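Local coordinates for protein probable fumarate reductase Ifc3 (Shewanella frigidimarina, PDB 1QO8) that catalyses the essentially one-way reduction of fumarate to succinate, using one FAD and four covalently bound hemes c per subunit, at residues I369-S372 / E373-G377; K422-K425 / M426-G429. All coordinates share one frame; numbering follows the deposited sequence.

Contact 1: I369-S372 / E373-G377; sequences ILIS and ETVRG. With HEM (protoporphyrin IX containing Fe), chain C.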
# COMPACT_ATOMS: atom_id res chain seq x y z
N ILE A 369 6.35 -21.80 15.70
CA ILE A 369 5.04 -22.46 15.63
C ILE A 369 4.10 -21.67 16.56
O ILE A 369 4.62 -21.10 17.53
CB ILE A 369 5.43 -23.84 16.22
CG1 ILE A 369 5.90 -24.74 15.07
CG2 ILE A 369 4.36 -24.46 17.12
CD1 ILE A 369 6.48 -26.04 15.59
N LEU A 370 2.84 -21.62 16.32
CA LEU A 370 1.79 -21.00 17.07
C LEU A 370 1.76 -21.58 18.52
O LEU A 370 1.76 -22.82 18.64
CB LEU A 370 0.42 -21.20 16.43
CG LEU A 370 0.04 -20.66 15.04
CD1 LEU A 370 -1.44 -20.21 14.98
CD2 LEU A 370 0.84 -19.50 14.49
N ILE A 371 1.99 -20.80 19.54
CA ILE A 371 1.59 -21.26 20.92
C ILE A 371 0.16 -20.83 21.10
O ILE A 371 -0.19 -19.65 21.07
CB ILE A 371 2.58 -20.80 21.96
CG1 ILE A 371 3.91 -21.55 21.70
CG2 ILE A 371 2.12 -21.22 23.38
CD1 ILE A 371 4.89 -20.61 21.09
N SER A 372 -0.75 -21.80 21.11
CA SER A 372 -2.14 -21.62 21.30
C SER A 372 -2.48 -20.75 22.55
O SER A 372 -1.88 -20.85 23.62
CB SER A 372 -2.79 -23.00 21.54
OG SER A 372 -4.18 -22.70 21.67
N GLU A 373 -3.44 -19.90 22.38
CA GLU A 373 -3.98 -19.04 23.49
C GLU A 373 -4.56 -19.90 24.58
O GLU A 373 -4.46 -19.52 25.76
CB GLU A 373 -4.92 -18.02 22.87
CG GLU A 373 -6.27 -18.62 22.50
CD GLU A 373 -7.07 -17.60 21.70
OE1 GLU A 373 -6.53 -16.49 21.43
OE2 GLU A 373 -8.22 -17.82 21.31
N THR A 374 -4.93 -21.16 24.32
CA THR A 374 -5.41 -22.08 25.34
C THR A 374 -4.31 -22.46 26.33
O THR A 374 -4.68 -22.92 27.45
CB THR A 374 -6.08 -23.33 24.78
OG1 THR A 374 -5.12 -24.27 24.29
CG2 THR A 374 -7.07 -23.04 23.67
N VAL A 375 -3.02 -22.23 26.04
CA VAL A 375 -1.98 -22.39 27.04
C VAL A 375 -2.21 -21.41 28.22
O VAL A 375 -2.13 -21.88 29.37
CB VAL A 375 -0.53 -22.35 26.59
CG1 VAL A 375 0.46 -22.69 27.69
CG2 VAL A 375 -0.32 -23.39 25.44
N ARG A 376 -2.46 -20.14 27.95
CA ARG A 376 -2.87 -19.16 28.93
C ARG A 376 -4.29 -19.47 29.45
O ARG A 376 -4.46 -19.53 30.67
CB ARG A 376 -2.74 -17.74 28.36
CG ARG A 376 -1.30 -17.38 27.96
CD ARG A 376 -1.30 -16.03 27.23
NE ARG A 376 -1.62 -16.20 25.79
CZ ARG A 376 -2.47 -15.50 25.10
NH1 ARG A 376 -3.18 -14.59 25.79
NH2 ARG A 376 -2.75 -15.47 23.83
N GLY A 377 -5.23 -19.90 28.65
CA GLY A 377 -6.62 -20.20 29.06
C GLY A 377 -6.66 -21.23 30.19
O GLY A 377 -7.37 -21.13 31.21
CHA HEM C . 5.04 -29.87 13.43
CHB HEM C . 9.19 -32.34 12.90
CHC HEM C . 10.16 -29.38 9.21
CHD HEM C . 6.66 -26.33 10.61
C1A HEM C . 5.99 -30.84 13.60
C2A HEM C . 5.96 -32.04 14.42
C3A HEM C . 7.09 -32.71 14.26
C4A HEM C . 7.92 -31.93 13.34
CMA HEM C . 7.60 -34.02 14.91
CAA HEM C . 4.77 -32.40 15.37
CBA HEM C . 3.76 -33.37 14.75
CGA HEM C . 2.96 -32.67 13.68
O1A HEM C . 3.09 -33.16 12.51
O2A HEM C . 2.23 -31.67 13.99
C1B HEM C . 9.72 -31.84 11.71
C2B HEM C . 10.80 -32.45 10.94
C3B HEM C . 11.02 -31.65 9.91
C4B HEM C . 10.15 -30.50 9.99
CMB HEM C . 11.40 -33.79 11.32
CAB HEM C . 11.96 -31.83 8.65
CBB HEM C . 12.34 -33.04 8.25
C1C HEM C . 9.39 -28.24 9.29
C2C HEM C . 9.39 -27.08 8.41
C3C HEM C . 8.40 -26.28 8.79
C4C HEM C . 7.73 -26.89 9.91
CMC HEM C . 10.44 -26.93 7.31
CAC HEM C . 7.87 -24.92 8.20
CBC HEM C . 7.87 -24.67 6.89
C1D HEM C . 5.88 -27.05 11.48
C2D HEM C . 4.60 -26.57 12.05
C3D HEM C . 4.16 -27.56 12.81
C4D HEM C . 5.10 -28.66 12.77
CMD HEM C . 4.00 -25.18 11.75
CAD HEM C . 2.85 -27.59 13.68
CBD HEM C . 3.15 -27.41 15.15
CGD HEM C . 1.97 -27.48 16.16
O1D HEM C . 0.89 -26.94 15.88
O2D HEM C . 2.14 -28.08 17.24
NA HEM C . 7.20 -30.85 12.90
NB HEM C . 9.38 -30.64 11.13
NC HEM C . 8.35 -28.09 10.19
ND HEM C . 6.16 -28.30 11.94
FE HEM C . 7.73 -29.52 11.47
O HOH W 1 -0.68 -18.16 24.17

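Contact 2: K422-K425 / M426-G429; sequences KKAK and MVRG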
# COMPACT_ATOMS: atom_id res chain seq x y z
N LYS A 422 1.10 -31.66 33.19
CA LYS A 422 0.43 -32.97 33.30
C LYS A 422 -0.99 -32.88 32.79
O LYS A 422 -1.44 -33.92 32.38
CB LYS A 422 0.33 -33.58 34.70
CG LYS A 422 1.56 -34.33 35.11
CD LYS A 422 1.44 -35.10 36.40
CE LYS A 422 0.89 -34.26 37.55
NZ LYS A 422 0.99 -34.94 38.88
N LYS A 423 -1.64 -31.75 32.69
CA LYS A 423 -3.04 -31.69 32.26
C LYS A 423 -3.25 -31.30 30.80
O LYS A 423 -4.39 -31.10 30.33
CB LYS A 423 -3.70 -30.50 33.01
CG LYS A 423 -5.21 -30.48 32.94
CD LYS A 423 -5.79 -29.12 32.50
CE LYS A 423 -7.28 -29.17 32.20
NZ LYS A 423 -7.75 -28.36 31.04
N ALA A 424 -2.14 -30.98 30.10
CA ALA A 424 -2.36 -30.47 28.72
C ALA A 424 -1.31 -31.10 27.78
O ALA A 424 -0.14 -30.72 27.78
CB ALA A 424 -2.17 -28.98 28.69
N LYS A 425 -1.74 -32.12 27.09
CA LYS A 425 -0.98 -32.86 26.09
C LYS A 425 -0.48 -31.93 24.96
O LYS A 425 0.67 -32.09 24.55
CB LYS A 425 -1.92 -33.92 25.57
CG LYS A 425 -3.05 -33.39 24.66
CD LYS A 425 -3.95 -34.58 24.32
CE LYS A 425 -4.87 -34.24 23.15
NZ LYS A 425 -5.99 -33.45 23.74
N MET A 426 -1.19 -30.83 24.66
CA MET A 426 -0.60 -29.79 23.79
C MET A 426 0.71 -29.26 24.25
O MET A 426 1.71 -29.26 23.51
CB MET A 426 -1.61 -28.66 23.62
CG MET A 426 -1.05 -27.43 22.90
SD MET A 426 -2.26 -26.10 22.88
CE MET A 426 -3.69 -26.89 22.16
N VAL A 427 1.03 -29.06 25.50
CA VAL A 427 2.31 -28.48 25.91
C VAL A 427 3.35 -29.58 25.98
O VAL A 427 4.59 -29.35 25.85
CB VAL A 427 1.91 -27.89 27.30
CG1 VAL A 427 3.01 -27.99 28.29
CG2 VAL A 427 1.18 -26.52 27.17
N ARG A 428 2.90 -30.81 26.23
CA ARG A 428 3.81 -31.98 26.13
C ARG A 428 4.29 -32.09 24.64
O ARG A 428 5.46 -32.37 24.46
CB ARG A 428 3.13 -33.23 26.62
CG ARG A 428 3.54 -34.66 26.78
CD ARG A 428 2.91 -35.37 28.02
NE ARG A 428 1.80 -34.79 28.76
CZ ARG A 428 0.47 -34.90 28.84
NH1 ARG A 428 -0.36 -35.72 28.18
NH2 ARG A 428 -0.19 -34.07 29.71
N GLY A 429 3.45 -31.82 23.70
CA GLY A 429 3.82 -31.76 22.25
C GLY A 429 4.87 -30.66 22.07
O GLY A 429 5.86 -30.92 21.35

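Contact 1: I369-S372 / E373-G377
With OG of Ser372 anti to the backbone N (chi1 -178°), the hydroxyl swings forward over the start of the helix and takes the N-H of Thr374, Thr374 N to Ser372 OG 3.2 Å. This is a side-chain cap at the head of helix 374-377. The backbone of Ser372 adds to it: its carbonyl O receives Val375 N at 3.0 Å. A water donates to that same Ser372 O and accepts from Arg376 NE, lying 2.7 Å from NE in the plane of the guanidinium; NH1 of Arg376 goes on to the carbonyl O of Glu393. On the apolar side, CG2 of Ile371 meets CG2 of Val375 at 3.9 Å. Ser372 and Glu373 belong, by similarity, to the fumarate and succinate site, and Glu373 OE2 forms a salt bridge with Arg397, the probable proton donor. At the far end of 369-377, Ile369 touches a heme with its side-chain carbons; an alanine here would probably leave a gap beside the propionate arm, with less to hold that arm in place. The closest point is Ile369 CD1 against heme CBD, 3.6 Å.

Contact 2: K422-K425 / M426-G429
The guanidinium of Arg428 lies across the backbone of Lys425, one face covered by Lys425 CA, 3.5 Å from its plane and shifted toward the rim; Ala424 O lies over the same face. At the edge, near the guanidinium plane, comes Lys423 N, 4.0 Å from Arg428 NH2. CG of Arg428 is anti to the backbone N (chi1 -179°), but bends at chi2 and chi3 fold the chain back along the preceding turn, bringing NH1 to 3.5 Å from Lys425 CB. NH2 finds its hydrogen-bond acceptor one residue before this stretch, in Tyr421 O, so the side chain reaches from helix 425-432 back to helix 418-423. The two helices are joined by a tight break at Ala424, the N-cap residue of the second. Its carbonyl O receives Val427 N at 3.1 Å, and a weak second bond from Arg428 N. One residue on, Gly429 N reaches Lys425 O at 2.9 Å, an ordinary helical i to i+4 bond. Close to the break, the buried Val427 packs against Leu420 and Tyr421 of the earlier helix, and its CG2 comes within 4.4 Å of Ala424 CB. The side chain of Met426 leads away from Lys425 toward Ser372 and Thr374.

Overall arrangement
Contact 1 comes first along the chain and is complete before contact 2 begins; their centres lie about 11 Å apart, both in the FAD-binding domain. Contact 1 runs from the loop after strand 357-364 into helix 374-377, and contact 2 joins helix 418-423 to helix 425-432. Helix 425-432 rests directly on the first contact: Met426 SD lies 3.4 Å from Ser372 CB, and Val427 CG2 packs against Val375 CG2 at 3.9 Å. Further along that helix, the OH of Tyr430 accepts a hydrogen bond from Ser372 N. The second contact therefore backs the loop carrying Ser372 and Glu373, which are substrate-binding residues by similarity.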